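Local structure of methylmalonyl-CoA carboxyltransferase 12S subunit (Propionibacterium freudenreichii, 1ON3) at residues 58-62 with 85-89; 166-171 with 255-259; 251-255 with 319-323; 389-393 with 519-523. The protein catalyses the transfer of the carboxyl group of methylmalonyl-CoA to the biotin of the 1.3S subunit, and forms the hexameric core of transcarboxylase. One frame throughout, in Å; residues are numbered along the deposited sequence.

Overall arrangement
Interaction 1 lies on the outermost strand of this chain's N-terminal sheet and is partly buried, whereas interactions 2, 3 and 4 are buried nearer the middle of the chain. Interactions 1 and 2 both reach that sheet, the first through backbone strand pairing and bridging waters, the second through an asparagine and a proline that fasten a loop to the lead-in of strand 170-175. Interactions 2 and 3 share L255 and touch where I171 meets L251; in interaction 3 the chemistry turns to arginine-aromatic stacking as the N-terminal half meets the second sheet. Interaction 4 secures the C-terminal tail by a lysine-carboxylate bond and aromatic packing. Interactions 2 and 4 touch the third subunit, interaction 1 the second.

Interaction 1: 58-62 with 85-89; sequences SFDEV and VVTGR
Outermost in this chain's N-terminal mixed sheet, the short strand 60-62 is paired antiparallel with strand 85-92, D60 facing R89 as a hydrogen-bonded pair. D60 N donates to R89 O at 2.6 Å, while R89 N reaches D60 O at 3.1 Å. E61 and G88 form the next, non-hydrogen-bonded pair, and V62 N then bonds T87 O at 2.8 Å. M505 of the second subunit packs on D60 and R89. Side-chain packing is built round F59. Its CG is anti to the backbone N (chi1 -175°), which lays the ring alongside strand 85-92: CE1 meets G88 CA at 3.6 Å and CZ meets V86 CG1 at the same separation. A beta carbon on G88 would run into CE1 and D60 O, and glycine lets the two backbones close up here. This sheet belongs to the N-terminal half of a carboxyltransferase of the crotonase clan, and L50 of helix 46-53 packs on the F59 ring too. Exchanging F59 for an alanine would probably open a gap between L50 and V86 and remove the ring that lies against G88 CA. The extended E61 chain passes T87 O and crosses V86 at about a right angle, OE1 3.6 Å from V86 CG1, before OE2 reaches a salt bridge with R47. At the other end, water 1 links S58 O to R89 NH1, lying in the guanidinium plane.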
# COMPACT_ATOMS: atom_id res chain seq x y z
N SER E 58 -9.38 -28.06 -26.61
CA SER E 58 -9.17 -26.85 -25.83
C SER E 58 -7.93 -26.06 -26.24
O SER E 58 -7.77 -24.90 -25.88
CB SER E 58 -9.08 -27.20 -24.34
OG SER E 58 -7.86 -27.85 -24.04
N PHE E 59 -7.04 -26.69 -26.98
CA PHE E 59 -5.81 -26.01 -27.38
C PHE E 59 -6.02 -24.86 -28.35
O PHE E 59 -6.56 -25.04 -29.44
CB PHE E 59 -4.82 -26.99 -27.99
CG PHE E 59 -3.49 -26.38 -28.31
CD1 PHE E 59 -2.78 -25.68 -27.33
CD2 PHE E 59 -2.93 -26.50 -29.58
CE1 PHE E 59 -1.54 -25.10 -27.62
CE2 PHE E 59 -1.69 -25.93 -29.88
CZ PHE E 59 -1.00 -25.23 -28.89
N ASP E 60 -5.61 -23.67 -27.94
CA ASP E 60 -5.71 -22.46 -28.75
C ASP E 60 -4.27 -22.06 -29.08
O ASP E 60 -3.60 -21.39 -28.28
CB ASP E 60 -6.40 -21.36 -27.95
CG ASP E 60 -6.91 -20.24 -28.82
OD1 ASP E 60 -6.24 -19.91 -29.82
OD2 ASP E 60 -7.98 -19.69 -28.49
N GLU E 61 -3.79 -22.45 -30.25
CA GLU E 61 -2.41 -22.17 -30.61
C GLU E 61 -2.06 -20.75 -31.01
O GLU E 61 -2.83 -20.09 -31.70
CB GLU E 61 -1.98 -23.11 -31.74
CG GLU E 61 -0.52 -22.96 -32.12
CD GLU E 61 -0.08 -24.04 -33.09
OE1 GLU E 61 1.12 -24.09 -33.41
OE2 GLU E 61 -0.95 -24.84 -33.53
N VAL E 62 -0.89 -20.30 -30.56
CA VAL E 62 -0.39 -18.97 -30.90
C VAL E 62 0.96 -19.14 -31.61
O VAL E 62 1.81 -19.91 -31.17
CB VAL E 62 -0.16 -18.09 -29.62
CG1 VAL E 62 0.65 -16.86 -29.96
CG2 VAL E 62 -1.50 -17.68 -29.03
N VAL E 85 8.63 -25.04 -31.91
CA VAL E 85 7.89 -25.13 -30.64
C VAL E 85 6.42 -24.79 -30.85
O VAL E 85 6.07 -23.87 -31.60
CB VAL E 85 8.49 -24.20 -29.55
CG1 VAL E 85 8.11 -22.73 -29.82
CG2 VAL E 85 8.00 -24.64 -28.15
N VAL E 86 5.54 -25.56 -30.22
CA VAL E 86 4.10 -25.35 -30.33
C VAL E 86 3.68 -24.73 -29.01
O VAL E 86 3.87 -25.33 -27.95
CB VAL E 86 3.35 -26.68 -30.55
CG1 VAL E 86 1.86 -26.41 -30.78
CG2 VAL E 86 3.94 -27.41 -31.76
N THR E 87 3.12 -23.52 -29.08
CA THR E 87 2.72 -22.77 -27.89
C THR E 87 1.28 -22.29 -27.92
O THR E 87 0.73 -21.96 -28.98
CB THR E 87 3.61 -21.54 -27.73
OG1 THR E 87 3.47 -20.71 -28.89
CG2 THR E 87 5.09 -21.93 -27.59
N GLY E 88 0.66 -22.23 -26.75
CA GLY E 88 -0.71 -21.77 -26.71
C GLY E 88 -1.37 -21.88 -25.36
O GLY E 88 -0.70 -22.08 -24.33
N ARG E 89 -2.69 -21.77 -25.37
CA ARG E 89 -3.53 -21.81 -24.18
C ARG E 89 -4.54 -22.95 -24.31
O ARG E 89 -5.02 -23.24 -25.40
CB ARG E 89 -4.24 -20.46 -24.03
CG ARG E 89 -4.96 -20.19 -22.69
CD ARG E 89 -6.38 -20.76 -22.64
NE ARG E 89 -7.18 -20.13 -21.58
CZ ARG E 89 -8.45 -20.41 -21.33
NH1 ARG E 89 -9.09 -21.32 -22.07
NH2 ARG E 89 -9.10 -19.79 -20.35
O HOH W 1 -9.18 -23.04 -24.37
O HOH W 2 2.91 -22.40 -31.92

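Interaction 2: 166-171 with 255-259; sequences GVVPQI and LPQNN
Two hydrogen bonds from N259 grip successive carbonyls of the loop before strand 170-175. N259 N donates to V167 O at 2.8 Å and N259 ND2 to G166 O at 3.0 Å, the latter a bent bond (132°) whose acceptor is tilted out of the amide plane. With CG between its own N and carbonyl carbon (chi1 70°), the N259 amide is brought to the G166 carbonyl. ND2 also bonds to A515 O of the third subunit; a leucine in its place would probably leave both G166 O and that neighbouring carbonyl without this donor. Close carbon-carbonyl packing follows: the P169 ring sets CD 3.2 Å from Q257 O and CG 3.4 Å from P256 O. Nearby, the V168 and N258 side chains cross obliquely, V168 CG1 4.0 Å from N258 CB. Apolar contacts complete the join: P169 CB meets L255 CD1 at 3.9 Å, with I171 CD1 more distant. The polar ends of Q257 and N258 turn elsewhere, to R95 and T260 respectively. The chemistry is thus divided: directional amide bonds fix the loop following helix 241-253 at the subunit border, while P169 and L255 carbons pack that loop against the approach to strand 170-175.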
# COMPACT_ATOMS: atom_id res chain seq x y z
N GLY E 166 7.11 -18.77 -8.13
CA GLY E 166 6.32 -18.40 -6.96
C GLY E 166 5.06 -17.59 -7.25
O GLY E 166 4.37 -17.18 -6.31
N VAL E 167 4.76 -17.36 -8.53
CA VAL E 167 3.56 -16.61 -8.92
C VAL E 167 2.58 -17.58 -9.58
O VAL E 167 1.42 -17.65 -9.19
CB VAL E 167 3.90 -15.47 -9.90
CG1 VAL E 167 2.63 -14.60 -10.13
CG2 VAL E 167 5.03 -14.61 -9.33
N VAL E 168 3.04 -18.32 -10.59
CA VAL E 168 2.20 -19.35 -11.21
C VAL E 168 3.03 -20.63 -11.21
O VAL E 168 4.25 -20.56 -11.37
CB VAL E 168 1.76 -19.00 -12.66
CG1 VAL E 168 0.88 -17.75 -12.65
CG2 VAL E 168 2.98 -18.80 -13.56
N PRO E 169 2.41 -21.80 -11.00
CA PRO E 169 3.17 -23.05 -10.99
C PRO E 169 3.78 -23.32 -12.36
O PRO E 169 3.15 -23.05 -13.38
CB PRO E 169 2.12 -24.10 -10.62
CG PRO E 169 1.01 -23.32 -9.99
CD PRO E 169 0.97 -22.07 -10.81
N GLN E 170 5.00 -23.86 -12.37
CA GLN E 170 5.70 -24.18 -13.61
C GLN E 170 6.15 -25.64 -13.56
O GLN E 170 6.89 -26.03 -12.65
CB GLN E 170 6.94 -23.29 -13.79
CG GLN E 170 6.67 -21.80 -13.82
CD GLN E 170 7.95 -21.01 -13.96
OE1 GLN E 170 8.49 -20.88 -15.06
NE2 GLN E 170 8.47 -20.50 -12.83
N ILE E 171 5.68 -26.42 -14.53
CA ILE E 171 5.97 -27.84 -14.63
C ILE E 171 6.74 -28.16 -15.91
O ILE E 171 6.30 -27.83 -17.02
CB ILE E 171 4.65 -28.66 -14.60
CG1 ILE E 171 3.94 -28.41 -13.26
CG2 ILE E 171 4.92 -30.15 -14.79
CD1 ILE E 171 2.49 -28.95 -13.21
N LEU E 255 -2.40 -28.33 -7.08
CA LEU E 255 -1.99 -26.93 -7.11
C LEU E 255 -3.01 -25.88 -7.50
O LEU E 255 -3.92 -26.12 -8.29
CB LEU E 255 -0.78 -26.77 -8.06
CG LEU E 255 0.29 -27.86 -8.00
CD1 LEU E 255 1.37 -27.63 -9.07
CD2 LEU E 255 0.91 -27.87 -6.60
N PRO E 256 -2.86 -24.68 -6.93
CA PRO E 256 -3.77 -23.57 -7.24
C PRO E 256 -3.35 -23.04 -8.62
O PRO E 256 -2.30 -23.43 -9.15
CB PRO E 256 -3.45 -22.57 -6.14
CG PRO E 256 -1.96 -22.80 -5.92
CD PRO E 256 -1.87 -24.29 -5.91
N GLN E 257 -4.17 -22.17 -9.21
CA GLN E 257 -3.85 -21.58 -10.50
C GLN E 257 -2.66 -20.63 -10.38
O GLN E 257 -1.82 -20.55 -11.28
CB GLN E 257 -5.04 -20.78 -11.01
CG GLN E 257 -6.18 -21.62 -11.51
CD GLN E 257 -5.79 -22.41 -12.75
OE1 GLN E 257 -5.34 -23.55 -12.65
NE2 GLN E 257 -5.94 -21.80 -13.92
N ASN E 258 -2.60 -19.90 -9.26
CA ASN E 258 -1.55 -18.93 -9.02
C ASN E 258 -1.41 -18.67 -7.52
O ASN E 258 -2.14 -19.26 -6.72
CB ASN E 258 -1.86 -17.62 -9.75
CG ASN E 258 -3.20 -17.05 -9.37
OD1 ASN E 258 -3.38 -16.59 -8.25
ND2 ASN E 258 -4.16 -17.09 -10.29
N ASN E 259 -0.48 -17.80 -7.13
CA ASN E 259 -0.24 -17.57 -5.71
C ASN E 259 -1.29 -16.77 -4.93
O ASN E 259 -1.10 -16.53 -3.74
CB ASN E 259 1.15 -16.96 -5.49
CG ASN E 259 1.26 -15.53 -5.99
OD1 ASN E 259 0.29 -14.94 -6.44
ND2 ASN E 259 2.46 -14.96 -5.91

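Interaction 3: 251-255 with 319-323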
# COMPACT_ATOMS: atom_id res chain seq x y z
N LEU E 251 -0.20 -34.14 -10.53
CA LEU E 251 0.54 -33.09 -9.83
C LEU E 251 -0.23 -31.77 -9.89
O LEU E 251 -0.41 -31.08 -8.88
CB LEU E 251 1.93 -32.92 -10.46
CG LEU E 251 2.74 -31.68 -10.07
CD1 LEU E 251 3.10 -31.74 -8.57
CD2 LEU E 251 4.02 -31.61 -10.92
N LEU E 252 -0.67 -31.39 -11.08
CA LEU E 252 -1.41 -30.13 -11.21
C LEU E 252 -2.66 -30.09 -10.34
O LEU E 252 -3.01 -29.03 -9.81
CB LEU E 252 -1.80 -29.88 -12.67
CG LEU E 252 -2.49 -28.55 -12.99
CD1 LEU E 252 -1.59 -27.37 -12.68
CD2 LEU E 252 -2.87 -28.55 -14.48
N SER E 253 -3.32 -31.23 -10.16
CA SER E 253 -4.55 -31.29 -9.37
C SER E 253 -4.39 -30.83 -7.92
O SER E 253 -5.37 -30.45 -7.29
CB SER E 253 -5.16 -32.70 -9.40
OG SER E 253 -4.45 -33.63 -8.59
N PHE E 254 -3.16 -30.87 -7.38
CA PHE E 254 -2.92 -30.44 -6.00
C PHE E 254 -2.60 -28.95 -5.93
O PHE E 254 -2.55 -28.37 -4.83
CB PHE E 254 -1.72 -31.18 -5.38
CG PHE E 254 -1.96 -32.64 -5.11
CD1 PHE E 254 -1.54 -33.61 -6.02
CD2 PHE E 254 -2.62 -33.04 -3.95
CE1 PHE E 254 -1.78 -34.97 -5.79
CE2 PHE E 254 -2.86 -34.38 -3.70
CZ PHE E 254 -2.44 -35.36 -4.62
N LEU E 255 -2.40 -28.33 -7.08
CA LEU E 255 -1.99 -26.93 -7.11
C LEU E 255 -3.01 -25.88 -7.50
O LEU E 255 -3.92 -26.12 -8.29
CB LEU E 255 -0.78 -26.77 -8.06
CG LEU E 255 0.29 -27.86 -8.00
CD1 LEU E 255 1.37 -27.63 -9.07
CD2 LEU E 255 0.91 -27.87 -6.60
N ALA E 319 5.52 -35.62 0.12
CA ALA E 319 4.42 -36.03 -0.73
C ALA E 319 3.21 -35.11 -0.66
O ALA E 319 2.92 -34.52 0.38
CB ALA E 319 3.98 -37.45 -0.37
N PHE E 320 2.50 -34.98 -1.77
CA PHE E 320 1.29 -34.19 -1.79
C PHE E 320 0.14 -35.14 -1.45
O PHE E 320 0.13 -36.30 -1.88
CB PHE E 320 1.03 -33.60 -3.18
CG PHE E 320 1.89 -32.41 -3.51
CD1 PHE E 320 2.74 -32.43 -4.61
CD2 PHE E 320 1.81 -31.25 -2.75
CE1 PHE E 320 3.51 -31.30 -4.94
CE2 PHE E 320 2.57 -30.12 -3.07
CZ PHE E 320 3.41 -30.15 -4.17
N ALA E 321 -0.83 -34.65 -0.70
CA ALA E 321 -1.98 -35.46 -0.34
C ALA E 321 -3.11 -34.52 -0.02
O ALA E 321 -3.00 -33.30 -0.21
CB ALA E 321 -1.67 -36.32 0.86
N ARG E 322 -4.21 -35.07 0.48
CA ARG E 322 -5.33 -34.24 0.84
C ARG E 322 -5.96 -34.68 2.15
O ARG E 322 -5.95 -35.86 2.51
CB ARG E 322 -6.39 -34.27 -0.26
CG ARG E 322 -6.02 -33.46 -1.51
CD ARG E 322 -7.10 -33.55 -2.56
NE ARG E 322 -6.68 -32.94 -3.81
CZ ARG E 322 -6.20 -33.60 -4.86
NH1 ARG E 322 -6.08 -34.92 -4.82
NH2 ARG E 322 -5.84 -32.93 -5.95
N VAL E 323 -6.45 -33.69 2.90
CA VAL E 323 -7.14 -33.98 4.14
C VAL E 323 -8.45 -33.22 4.00
O VAL E 323 -8.46 -32.00 3.86
CB VAL E 323 -6.36 -33.48 5.38
CG1 VAL E 323 -7.19 -33.76 6.64
CG2 VAL E 323 -5.01 -34.22 5.48
O HOH W 3 -5.60 -35.96 -7.50
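F254 is held between two layers from strand 316-323, R322 on one face and F320 on the other. The R322 guanidinium lies flat on the ring, centres 4.0 Å apart and planes at 12°, a stacked cation-pi contact in which R322 NH1 comes 3.5 Å from F254 CE2. Over the opposite face stands F320 CB, 3.7 Å from the ring centroid and only 10° off the normal, a CH-pi contact. The F320 ring itself runs nearly parallel to that of F254 but is slid away, so the two hardly overlap; instead its CE1 meets L251 CD1 at 3.7 Å. Hydrogen bonds at its edge hold the guanidinium in this plane. R322 NH2 bonds S253 OG at 3.1 Å, in the guanidinium plane, and makes a weak bond to S253 O at 2.9 Å. Water 3 accepts from NH1 and donates to OG, closing a small ring of bonds, while OG also pairs with K250 O. R322 is extended from CG to NE, and its last torsion, chi4 98°, turns the guanidinium broadside to the ring. Further out, F353 and F356 of helix 344-359 back F320, and L306 of strand 305-308 packs on L251 and F254. The contact therefore joins the two halves of this duplicated fold, and the buried arginine charge is probably eased by the ring and by the S253 carbonyl and hydroxyl.

Interaction 4: 389-393 with 519-523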
# COMPACT_ATOMS: atom_id res chain seq x y z
N ALA E 389 20.69 -26.10 7.28
CA ALA E 389 20.15 -24.78 7.59
C ALA E 389 18.98 -24.41 6.66
O ALA E 389 18.13 -23.58 7.02
CB ALA E 389 21.24 -23.72 7.48
N LYS E 390 18.93 -25.02 5.48
CA LYS E 390 17.86 -24.75 4.53
C LYS E 390 16.51 -25.17 5.09
O LYS E 390 15.51 -24.52 4.81
CB LYS E 390 18.11 -25.49 3.22
CG LYS E 390 19.34 -25.00 2.48
CD LYS E 390 19.59 -25.79 1.20
CE LYS E 390 20.91 -25.34 0.56
NZ LYS E 390 21.21 -26.08 -0.71
N MET E 391 16.46 -26.25 5.85
CA MET E 391 15.18 -26.68 6.43
C MET E 391 14.72 -25.68 7.49
O MET E 391 13.55 -25.30 7.53
CB MET E 391 15.32 -28.07 7.06
CG MET E 391 15.47 -29.18 6.03
SD MET E 391 15.63 -30.81 6.77
CE MET E 391 13.96 -31.09 7.39
N LEU E 392 15.64 -25.27 8.36
CA LEU E 392 15.30 -24.29 9.38
C LEU E 392 14.87 -23.00 8.70
O LEU E 392 13.91 -22.35 9.13
CB LEU E 392 16.52 -24.01 10.26
CG LEU E 392 17.04 -25.26 10.97
CD1 LEU E 392 18.44 -25.00 11.53
CD2 LEU E 392 16.04 -25.66 12.06
N TYR E 393 15.57 -22.63 7.63
CA TYR E 393 15.22 -21.42 6.93
C TYR E 393 13.83 -21.51 6.30
O TYR E 393 12.98 -20.64 6.54
CB TYR E 393 16.24 -21.11 5.83
CG TYR E 393 16.01 -19.76 5.21
CD1 TYR E 393 16.74 -18.65 5.62
CD2 TYR E 393 15.00 -19.58 4.26
CE1 TYR E 393 16.48 -17.38 5.09
CE2 TYR E 393 14.73 -18.32 3.73
CZ TYR E 393 15.47 -17.23 4.16
OH TYR E 393 15.19 -15.98 3.64
N GLY E 519 14.97 -12.93 1.93
CA GLY E 519 15.98 -13.26 2.92
C GLY E 519 17.19 -13.82 2.19
O GLY E 519 17.24 -13.82 0.95
N ASN E 520 18.16 -14.30 2.96
CA ASN E 520 19.39 -14.88 2.42
C ASN E 520 19.28 -16.41 2.57
O ASN E 520 19.84 -16.98 3.50
CB ASN E 520 20.60 -14.34 3.23
CG ASN E 520 21.95 -14.67 2.57
OD1 ASN E 520 22.01 -15.35 1.54
ND2 ASN E 520 23.05 -14.18 3.17
N PHE E 521 18.55 -17.06 1.67
CA PHE E 521 18.37 -18.52 1.73
C PHE E 521 19.73 -19.22 1.61
O PHE E 521 20.52 -18.90 0.72
CB PHE E 521 17.43 -18.97 0.62
CG PHE E 521 17.08 -20.44 0.65
CD1 PHE E 521 17.81 -21.35 -0.09
CD2 PHE E 521 16.01 -20.89 1.41
CE1 PHE E 521 17.48 -22.70 -0.09
CE2 PHE E 521 15.68 -22.25 1.42
CZ PHE E 521 16.41 -23.15 0.67
N PRO E 522 20.01 -20.19 2.49
CA PRO E 522 21.31 -20.87 2.39
C PRO E 522 21.55 -21.56 1.05
O PRO E 522 20.62 -22.10 0.43
CB PRO E 522 21.28 -21.86 3.55
CG PRO E 522 20.46 -21.14 4.57
CD PRO E 522 19.32 -20.57 3.73
N CYS E 523 22.81 -21.54 0.61
CA CYS E 523 23.18 -22.17 -0.65
C CYS E 523 23.90 -23.49 -0.42
O CYS E 523 23.39 -24.52 -0.93
CB CYS E 523 24.07 -21.23 -1.48
SG CYS E 523 23.20 -19.78 -2.16
OXT CYS E 523 24.96 -23.48 0.25
O HOH W 4 20.32 -23.52 -2.04
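The C-terminal tail runs in irregular form past helix 384-397, with P522 CA 5.6 Å from K390 CA, bringing F521 and P522 against Y393 and K390. CG of Y393 is anti to the backbone N (chi1 -172°), which extends the ring along the tail, toward F521. F521 CA sits over the centre of one face, 4.0 Å from the centroid, and the F521 ring turns its edge to that face in an offset edge-to-face pair, planes at 82°, with the CD2 atoms of F521 and Y393 in close contact at 3.3 Å. P522 CD adds a contact to Y393 CG at 3.7 Å. At the far end of the ring, Y393 OH comes 2.9 Å from G519 CA, where a beta carbon would clash. Helix 384-397 lies in the beta-alpha-beta crossover between parallel strands 364-370 and 402-407 of the C-terminal sheet, and the tail packs against its flank. K390 crosses F521 at about a right angle, K390 CB 3.9 Å from F521 CZ, and its extended chain slides past P522 to place NZ 2.7 Å from O of the terminal C523 carboxylate, well above the carboxylate plane. NZ is also salt-bridged to D348, and R386 takes the carboxylate's OXT. A bound cadmium ion lies about 5 Å from the K390 side chain. N520 N bonds S165 OG, and N520 ND2 bonds D190 OD2, both of the third subunit.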